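Local coordinates for triabin (Triatoma pallidipennis, PDB 1AVG), which inhibits thrombin by forming a non-covalent 1:1 complex with it, inhibiting thrombin-mediated fibrin formation and thrombin-induced platelet aggregation while only minimally suppressing its amidolytic activity, at residues G23-A28 with T51-I56; L27-G32 with R123-E128. All blocks are in the same frame, centred on the assembly; numbering follows the deposited sequence.

Interaction 1 (G23-A28 with T51-I56); sequences GTWYLA and TQIVEI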
ATOM      1  N   GLY C  23     -26.063  12.531  -0.387  1.00 32.64           N
ATOM      2  CA  GLY C  23     -25.552  12.391   0.966  1.00 32.53           C
ATOM      3  C   GLY C  23     -24.502  13.395   1.407  1.00 29.87           C
ATOM      4  O   GLY C  23     -24.419  14.514   0.892  1.00 27.17           O
ATOM      5  N   THR C  24     -23.695  12.977   2.375  1.00 30.14           N
ATOM      6  CA  THR C  24     -22.650  13.816   2.938  1.00 28.49           C
ATOM      7  C   THR C  24     -21.280  13.145   2.855  1.00 27.91           C
ATOM      8  O   THR C  24     -21.138  11.954   3.122  1.00 26.57           O
ATOM      9  CB  THR C  24     -22.957  14.150   4.423  1.00 25.63           C
ATOM     10  OG1 THR C  24     -24.272  14.720   4.530  1.00 29.97           O
ATOM     11  CG2 THR C  24     -21.931  15.129   4.983  1.00 15.31           C
ATOM     12  N   TRP C  25     -20.288  13.929   2.451  1.00 30.23           N
ATOM     13  CA  TRP C  25     -18.908  13.481   2.345  1.00 27.28           C
ATOM     14  C   TRP C  25     -18.119  14.476   3.170  1.00 27.69           C
ATOM     15  O   TRP C  25     -18.422  15.669   3.165  1.00 29.93           O
ATOM     16  CB  TRP C  25     -18.409  13.556   0.905  1.00 24.61           C
ATOM     17  CG  TRP C  25     -19.015  12.561  -0.033  1.00 28.99           C
ATOM     18  CD1 TRP C  25     -20.030  12.784  -0.922  1.00 30.14           C
ATOM     19  CD2 TRP C  25     -18.582  11.210  -0.250  1.00 27.41           C
ATOM     20  NE1 TRP C  25     -20.245  11.661  -1.688  1.00 27.77           N
ATOM     21  CE2 TRP C  25     -19.366  10.682  -1.297  1.00 31.02           C
ATOM     22  CE3 TRP C  25     -17.601  10.398   0.333  1.00 26.90           C
ATOM     23  CZ2 TRP C  25     -19.193   9.377  -1.776  1.00 30.43           C
ATOM     24  CZ3 TRP C  25     -17.433   9.103  -0.143  1.00 19.76           C
ATOM     25  CH2 TRP C  25     -18.223   8.609  -1.187  1.00 18.80           C
ATOM     26  N   TYR C  26     -17.143  13.983   3.913  1.00 26.21           N
ATOM     27  CA  TYR C  26     -16.289  14.831   4.731  1.00 18.49           C
ATOM     28  C   TYR C  26     -14.920  14.832   4.077  1.00 13.76           C
ATOM     29  O   TYR C  26     -14.434  13.797   3.653  1.00 14.05           O
ATOM     30  CB  TYR C  26     -16.212  14.286   6.152  1.00 12.74           C
ATOM     31  CG  TYR C  26     -17.493  14.453   6.928  1.00  7.06           C
ATOM     32  CD1 TYR C  26     -18.501  13.497   6.861  1.00 10.66           C
ATOM     33  CD2 TYR C  26     -17.685  15.557   7.751  1.00  8.48           C
ATOM     34  CE1 TYR C  26     -19.672  13.635   7.602  1.00 12.19           C
ATOM     35  CE2 TYR C  26     -18.839  15.710   8.493  1.00 10.58           C
ATOM     36  CZ  TYR C  26     -19.829  14.745   8.420  1.00 17.99           C
ATOM     37  OH  TYR C  26     -20.957  14.883   9.203  1.00 25.11           O
ATOM     38  N   LEU C  27     -14.300  15.997   3.994  1.00 15.86           N
ATOM     39  CA  LEU C  27     -13.006  16.125   3.350  1.00 20.14           C
ATOM     40  C   LEU C  27     -12.029  16.961   4.185  1.00 25.24           C
ATOM     41  O   LEU C  27     -12.211  18.167   4.338  1.00 27.69           O
ATOM     42  CB  LEU C  27     -13.226  16.734   1.961  1.00 11.23           C
ATOM     43  CG  LEU C  27     -12.142  17.468   1.183  1.00  7.33           C
ATOM     44  CD1 LEU C  27     -10.981  16.563   0.853  1.00  9.93           C
ATOM     45  CD2 LEU C  27     -12.771  17.986  -0.089  1.00 14.65           C
ATOM     46  N   ALA C  28     -11.014  16.307   4.748  1.00 24.65           N
ATOM     47  CA  ALA C  28     -10.012  16.989   5.562  1.00 21.99           C
ATOM     48  C   ALA C  28      -8.743  17.137   4.756  1.00 22.92           C
ATOM     49  O   ALA C  28      -8.440  16.307   3.897  1.00 26.06           O
ATOM     50  CB  ALA C  28      -9.731  16.213   6.827  1.00 21.06           C
ATOM     51  N   THR C  51     -25.888  17.187  -2.283  1.00 62.17           N
ATOM     52  CA  THR C  51     -24.777  16.590  -1.555  1.00 49.14           C
ATOM     53  C   THR C  51     -24.096  17.626  -0.686  1.00 43.66           C
ATOM     54  O   THR C  51     -23.848  18.746  -1.128  1.00 41.68           O
ATOM     55  CB  THR C  51     -23.735  16.047  -2.518  1.00 44.24           C
ATOM     56  OG1 THR C  51     -24.398  15.436  -3.630  1.00 41.35           O
ATOM     57  CG2 THR C  51     -22.863  15.017  -1.820  1.00 45.28           C
ATOM     58  N   GLN C  52     -23.793  17.257   0.550  1.00 38.80           N
ATOM     59  CA  GLN C  52     -23.127  18.172   1.461  1.00 33.88           C
ATOM     60  C   GLN C  52     -21.682  17.734   1.631  1.00 32.68           C
ATOM     61  O   GLN C  52     -21.413  16.628   2.107  1.00 34.02           O
ATOM     62  CB  GLN C  52     -23.815  18.184   2.822  1.00 34.23           C
ATOM     63  CG  GLN C  52     -25.306  18.435   2.771  1.00 38.72           C
ATOM     64  CD  GLN C  52     -25.943  18.336   4.138  1.00 43.77           C
ATOM     65  OE1 GLN C  52     -25.698  17.388   4.888  1.00 46.68           O
ATOM     66  NE2 GLN C  52     -26.756  19.324   4.478  1.00 51.49           N
ATOM     67  N   ILE C  53     -20.759  18.567   1.167  1.00 27.47           N
ATOM     68  CA  ILE C  53     -19.342  18.277   1.292  1.00 23.39           C
ATOM     69  C   ILE C  53     -18.875  19.181   2.424  1.00 24.47           C
ATOM     70  O   ILE C  53     -19.044  20.396   2.360  1.00 27.86           O
ATOM     71  CB  ILE C  53     -18.546  18.651   0.019  1.00 23.52           C
ATOM     72  CG1 ILE C  53     -19.174  18.026  -1.239  1.00 25.91           C
ATOM     73  CG2 ILE C  53     -17.091  18.231   0.173  1.00 26.51           C
ATOM     74  CD1 ILE C  53     -18.675  16.653  -1.604  1.00 25.49           C
ATOM     75  N   VAL C  54     -18.394  18.583   3.502  1.00 22.56           N
ATOM     76  CA  VAL C  54     -17.891  19.347   4.627  1.00 15.40           C
ATOM     77  C   VAL C  54     -16.377  19.324   4.460  1.00 15.88           C
ATOM     78  O   VAL C  54     -15.765  18.267   4.568  1.00 16.56           O
ATOM     79  CB  VAL C  54     -18.301  18.703   5.966  1.00  9.55           C
ATOM     80  CG1 VAL C  54     -17.646  19.415   7.123  1.00 10.04           C
ATOM     81  CG2 VAL C  54     -19.806  18.752   6.122  1.00  6.41           C
ATOM     82  N   GLU C  55     -15.795  20.470   4.116  1.00 11.47           N
ATOM     83  CA  GLU C  55     -14.355  20.574   3.913  1.00  9.70           C
ATOM     84  C   GLU C  55     -13.666  21.156   5.137  1.00 13.33           C
ATOM     85  O   GLU C  55     -14.086  22.183   5.657  1.00 19.05           O
ATOM     86  CB  GLU C  55     -14.055  21.421   2.679  1.00  2.31           C
ATOM     87  CG  GLU C  55     -12.580  21.464   2.316  1.00  5.59           C
ATOM     88  CD  GLU C  55     -12.338  21.884   0.885  1.00  8.88           C
ATOM     89  OE1 GLU C  55     -13.302  21.941   0.100  1.00  6.88           O
ATOM     90  OE2 GLU C  55     -11.175  22.154   0.533  1.00 12.18           O
ATOM     91  N   ILE C  56     -12.572  20.530   5.557  1.00 15.51           N
ATOM     92  CA  ILE C  56     -11.832  20.955   6.743  1.00 14.57           C
ATOM     93  C   ILE C  56     -10.354  21.204   6.461  1.00 16.19           C
ATOM     94  O   ILE C  56      -9.739  20.488   5.663  1.00 22.18           O
ATOM     95  CB  ILE C  56     -11.901  19.863   7.817  1.00 13.82           C
ATOM     96  CG1 ILE C  56     -13.353  19.466   8.074  1.00 16.42           C
ATOM     97  CG2 ILE C  56     -11.266  20.346   9.095  1.00 16.89           C
ATOM     98  CD1 ILE C  56     -13.559  17.976   8.255  1.00 15.29           C
TER

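Interaction 2 (L27-G32 with R123-E128); sequences LAHGPG and RYLVFE. Unlike the reference sequence in segment 123-128: Arg123 (reference Asp), Phe127 (reference Leu).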
ATOM      1  N   LEU C  27     -14.300  15.997   3.994  1.00 15.86           N
ATOM      2  CA  LEU C  27     -13.006  16.125   3.350  1.00 20.14           C
ATOM      3  C   LEU C  27     -12.029  16.961   4.185  1.00 25.24           C
ATOM      4  O   LEU C  27     -12.211  18.167   4.338  1.00 27.69           O
ATOM      5  CB  LEU C  27     -13.226  16.734   1.961  1.00 11.23           C
ATOM      6  CG  LEU C  27     -12.142  17.468   1.183  1.00  7.33           C
ATOM      7  CD1 LEU C  27     -10.981  16.563   0.853  1.00  9.93           C
ATOM      8  CD2 LEU C  27     -12.771  17.986  -0.089  1.00 14.65           C
ATOM      9  N   ALA C  28     -11.014  16.307   4.748  1.00 24.65           N
ATOM     10  CA  ALA C  28     -10.012  16.989   5.562  1.00 21.99           C
ATOM     11  C   ALA C  28      -8.743  17.137   4.756  1.00 22.92           C
ATOM     12  O   ALA C  28      -8.440  16.307   3.897  1.00 26.06           O
ATOM     13  CB  ALA C  28      -9.731  16.213   6.827  1.00 21.06           C
ATOM     14  N   HIS C  29      -7.998  18.199   5.034  1.00 25.25           N
ATOM     15  CA  HIS C  29      -6.753  18.446   4.312  1.00 28.55           C
ATOM     16  C   HIS C  29      -5.525  17.960   5.058  1.00 33.48           C
ATOM     17  O   HIS C  29      -4.399  18.190   4.632  1.00 38.38           O
ATOM     18  CB  HIS C  29      -6.621  19.931   3.956  1.00 21.99           C
ATOM     19  CG  HIS C  29      -7.472  20.347   2.799  1.00  8.25           C
ATOM     20  ND1 HIS C  29      -6.942  20.785   1.607  1.00 13.87           N
ATOM     21  CD2 HIS C  29      -8.817  20.376   2.643  1.00  8.88           C
ATOM     22  CE1 HIS C  29      -7.920  21.071   0.766  1.00 11.87           C
ATOM     23  NE2 HIS C  29      -9.069  20.828   1.372  1.00  5.44           N
ATOM     24  N   GLY C  30      -5.763  17.255   6.155  1.00 39.51           N
ATOM     25  CA  GLY C  30      -4.682  16.727   6.966  1.00 41.52           C
ATOM     26  C   GLY C  30      -5.272  16.039   8.176  1.00 43.88           C
ATOM     27  O   GLY C  30      -6.417  16.315   8.535  1.00 47.58           O
ATOM     28  N   PRO C  31      -4.522  15.142   8.828  1.00 45.49           N
ATOM     29  CA  PRO C  31      -5.017  14.427  10.008  1.00 49.64           C
ATOM     30  C   PRO C  31      -5.485  15.370  11.114  1.00 54.72           C
ATOM     31  O   PRO C  31      -6.633  15.300  11.562  1.00 57.62           O
ATOM     32  CB  PRO C  31      -3.792  13.634  10.455  1.00 49.00           C
ATOM     33  CG  PRO C  31      -3.063  13.378   9.161  1.00 48.18           C
ATOM     34  CD  PRO C  31      -3.156  14.714   8.482  1.00 46.68           C
ATOM     35  N   GLY C  32      -4.594  16.279  11.508  1.00 54.97           N
ATOM     36  CA  GLY C  32      -4.885  17.222  12.575  1.00 54.30           C
ATOM     37  C   GLY C  32      -5.863  18.352  12.319  1.00 52.92           C
ATOM     38  O   GLY C  32      -6.826  18.506  13.072  1.00 51.88           O
ATOM     39  N   ARG C 123      -5.223  19.702  -6.813  1.00 28.87           N
ATOM     40  CA  ARG C 123      -4.810  18.899  -5.683  1.00 26.45           C
ATOM     41  C   ARG C 123      -5.631  17.612  -5.601  1.00 21.85           C
ATOM     42  O   ARG C 123      -6.837  17.609  -5.856  1.00 22.23           O
ATOM     43  CB  ARG C 123      -4.927  19.742  -4.408  1.00 33.26           C
ATOM     44  CG  ARG C 123      -4.366  19.119  -3.140  1.00 47.82           C
ATOM     45  CD  ARG C 123      -4.302  20.168  -2.034  1.00 62.16           C
ATOM     46  NE  ARG C 123      -4.176  19.590  -0.695  1.00 69.93           N
ATOM     47  CZ  ARG C 123      -4.107  20.305   0.426  1.00 71.68           C
ATOM     48  NH1 ARG C 123      -4.150  21.634   0.383  1.00 70.21           N
ATOM     49  NH2 ARG C 123      -3.999  19.693   1.599  1.00 70.73           N
ATOM     50  N   TYR C 124      -4.941  16.504  -5.344  1.00 19.12           N
ATOM     51  CA  TYR C 124      -5.577  15.198  -5.212  1.00 17.51           C
ATOM     52  C   TYR C 124      -6.128  15.114  -3.797  1.00 17.38           C
ATOM     53  O   TYR C 124      -5.377  15.205  -2.824  1.00 18.08           O
ATOM     54  CB  TYR C 124      -4.562  14.077  -5.474  1.00 19.37           C
ATOM     55  CG  TYR C 124      -4.006  14.062  -6.892  1.00 16.30           C
ATOM     56  CD1 TYR C 124      -4.704  13.446  -7.933  1.00  7.72           C
ATOM     57  CD2 TYR C 124      -2.791  14.670  -7.191  1.00 19.48           C
ATOM     58  CE1 TYR C 124      -4.200  13.445  -9.238  1.00 17.93           C
ATOM     59  CE2 TYR C 124      -2.277  14.670  -8.488  1.00 24.29           C
ATOM     60  CZ  TYR C 124      -2.983  14.060  -9.508  1.00 24.56           C
ATOM     61  OH  TYR C 124      -2.464  14.075 -10.791  1.00 28.81           O
ATOM     62  N   LEU C 125      -7.442  14.963  -3.687  1.00 18.13           N
ATOM     63  CA  LEU C 125      -8.115  14.918  -2.395  1.00 16.47           C
ATOM     64  C   LEU C 125      -8.853  13.604  -2.178  1.00 15.53           C
ATOM     65  O   LEU C 125      -9.155  12.889  -3.134  1.00 18.44           O
ATOM     66  CB  LEU C 125      -9.118  16.073  -2.306  1.00 15.50           C
ATOM     67  CG  LEU C 125      -8.641  17.485  -2.651  1.00 15.45           C
ATOM     68  CD1 LEU C 125      -9.855  18.392  -2.802  1.00  8.85           C
ATOM     69  CD2 LEU C 125      -7.703  18.007  -1.586  1.00 12.62           C
ATOM     70  N   VAL C 126      -9.157  13.305  -0.917  1.00 12.06           N
ATOM     71  CA  VAL C 126      -9.866  12.090  -0.548  1.00 12.22           C
ATOM     72  C   VAL C 126     -11.139  12.423   0.231  1.00 16.17           C
ATOM     73  O   VAL C 126     -11.068  12.929   1.354  1.00 18.73           O
ATOM     74  CB  VAL C 126      -8.978  11.165   0.312  1.00  8.02           C
ATOM     75  CG1 VAL C 126      -9.809  10.032   0.905  1.00  9.56           C
ATOM     76  CG2 VAL C 126      -7.853  10.604  -0.521  1.00  2.71           C
ATOM     77  N   PHE C 127     -12.294  12.147  -0.372  1.00 14.43           N
ATOM     78  CA  PHE C 127     -13.583  12.406   0.263  1.00 14.96           C
ATOM     79  C   PHE C 127     -13.967  11.181   1.077  1.00 18.08           C
ATOM     80  O   PHE C 127     -14.008  10.069   0.556  1.00 24.06           O
ATOM     81  CB  PHE C 127     -14.673  12.664  -0.787  1.00 19.28           C
ATOM     82  CG  PHE C 127     -14.467  13.915  -1.617  1.00 24.35           C
ATOM     83  CD1 PHE C 127     -13.587  13.921  -2.695  1.00 27.28           C
ATOM     84  CD2 PHE C 127     -15.213  15.068  -1.363  1.00 28.96           C
ATOM     85  CE1 PHE C 127     -13.461  15.052  -3.511  1.00 26.90           C
ATOM     86  CE2 PHE C 127     -15.091  16.203  -2.176  1.00 23.13           C
ATOM     87  CZ  PHE C 127     -14.219  16.191  -3.246  1.00 21.77           C
ATOM     88  N   GLU C 128     -14.240  11.376   2.356  1.00 20.45           N
ATOM     89  CA  GLU C 128     -14.624  10.278   3.226  1.00 22.11           C
ATOM     90  C   GLU C 128     -16.125  10.231   3.422  1.00 25.08           C
ATOM     91  O   GLU C 128     -16.780  11.266   3.472  1.00 31.26           O
ATOM     92  CB  GLU C 128     -13.954  10.424   4.582  1.00 16.76           C
ATOM     93  CG  GLU C 128     -12.486  10.156   4.533  1.00 20.76           C
ATOM     94  CD  GLU C 128     -11.862  10.186   5.894  1.00 25.27           C
ATOM     95  OE1 GLU C 128     -12.216   9.327   6.736  1.00 27.36           O
ATOM     96  OE2 GLU C 128     -11.017  11.077   6.122  1.00 34.50           O
TER
HETATM   97  O   HOH W   1     -10.112  13.324   3.964  1.00 13.71           O

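Interaction 1 (G23-A28 with T51-I56)
Trp25 and Leu27 each give both backbone polar atoms to the 51-56 strand. Trp25 N bonds Gln52 O (2.9 Å) and Trp25 O takes Val54 N (2.9 Å); Leu27 N bonds Val54 O (2.8 Å), while Leu27 O takes Ile56 N (2.7 Å). Gly23 O begins the ladder by accepting Gln52 N. The strands are parallel neighbours in the barrel of this calycin-superfamily protein, their axes 14° apart, so each of these two residues straddles its partner, Ile53 or Glu55. Tyr26 turns its backbone the other way, to Glu128, as Ile53 and Glu55 turn theirs to strand 37-43. On the face with helix 138-141, Thr24 OG1, placed beside its own backbone N (chi1 -54°), donates to a lone pair of Gln52 OE1 in the carbonyl plane (3.0 Å). Next along, the Tyr26 ring lies beside Val54, CD2 being 3.7 Å from Val54 CB; its OH bonds Ala138 N. On the other face Thr51 CG2 meets the edge of the Trp25 ring at CD1, and Trp25 NE1 is held by Phe20 O. Backbone bonds thus carry the pairing, while the carboxylate of buried Glu55, alongside Leu27 and probably charged, is paired with Arg111 and His29.

Interaction 2 (L27-G32 with R123-E128)
Leu27 and Phe127 mark the closest backbone approach, CA to CA 4.9 Å, where the first and last strands of the sheet meet as the barrel closes; beyond them the 27-32 chain turns away from strand 123-128, with no direct hydrogen bond between the segments. A water enters the opening, accepting from Ala28 N (3.2 Å) and placed to donate to Val126 O (2.8 Å) or Glu128 OE2, though more acceptors lie in reach than it has protons. The two methyls of Leu27 divide the packing. CD2 sits over the face of the Phe127 ring in a CH-pi contact, 4.1 Å from the centroid, whereas CD1 rests against Leu125 CB (3.7 Å), the two leucine side chains crossing at about a right angle. Leu125 CD2 then reaches His29 CE1 (3.9 Å). Arg123 stretches out, CG anti to its backbone N (chi1 -172°) and the chain extended to NE, and brings one face of its guanidinium against the edge of the His29 ring. The planes stand 89° apart, with ND1 over the guanidinium near its rim, and the N-H groups are poorly aimed for hydrogen bonding to it. His29 NE2 is hydrogen-bonded to Glu55, and Tyr58 stacks on the ring. Outside this contact, Glu128 OE2 pairs with a basic side chain of another protein's chain. Between these segments the join therefore rests on apolar packing and a water bridge, with the His29-Arg123 contact at the Arg123 end.

In the fold
Strand 24-28 is the common element: interaction 1 pairs it with 51-56 on one flank, and interaction 2 joins its end to 123-128 on the other, the two centres about 10 Å apart. Tyr26 O to Glu128 N, 2.8 Å, is a probable hydrogen bond that closes the first and last strands of the sheet into the calycin barrel. The parallel 24-28/51-56 pair, with 37-43 beyond it, departs from the antiparallel up-and-down order of classical lipocalins. Inside, Glu55 OE2 of interaction 1 lies 2.6 Å from His29 NE2 of interaction 2, probably hydrogen-bonded. Six residues of interaction 2 lie within reach of another protein's chain, against one of interaction 1, so interaction 2 is the more involved in that interface.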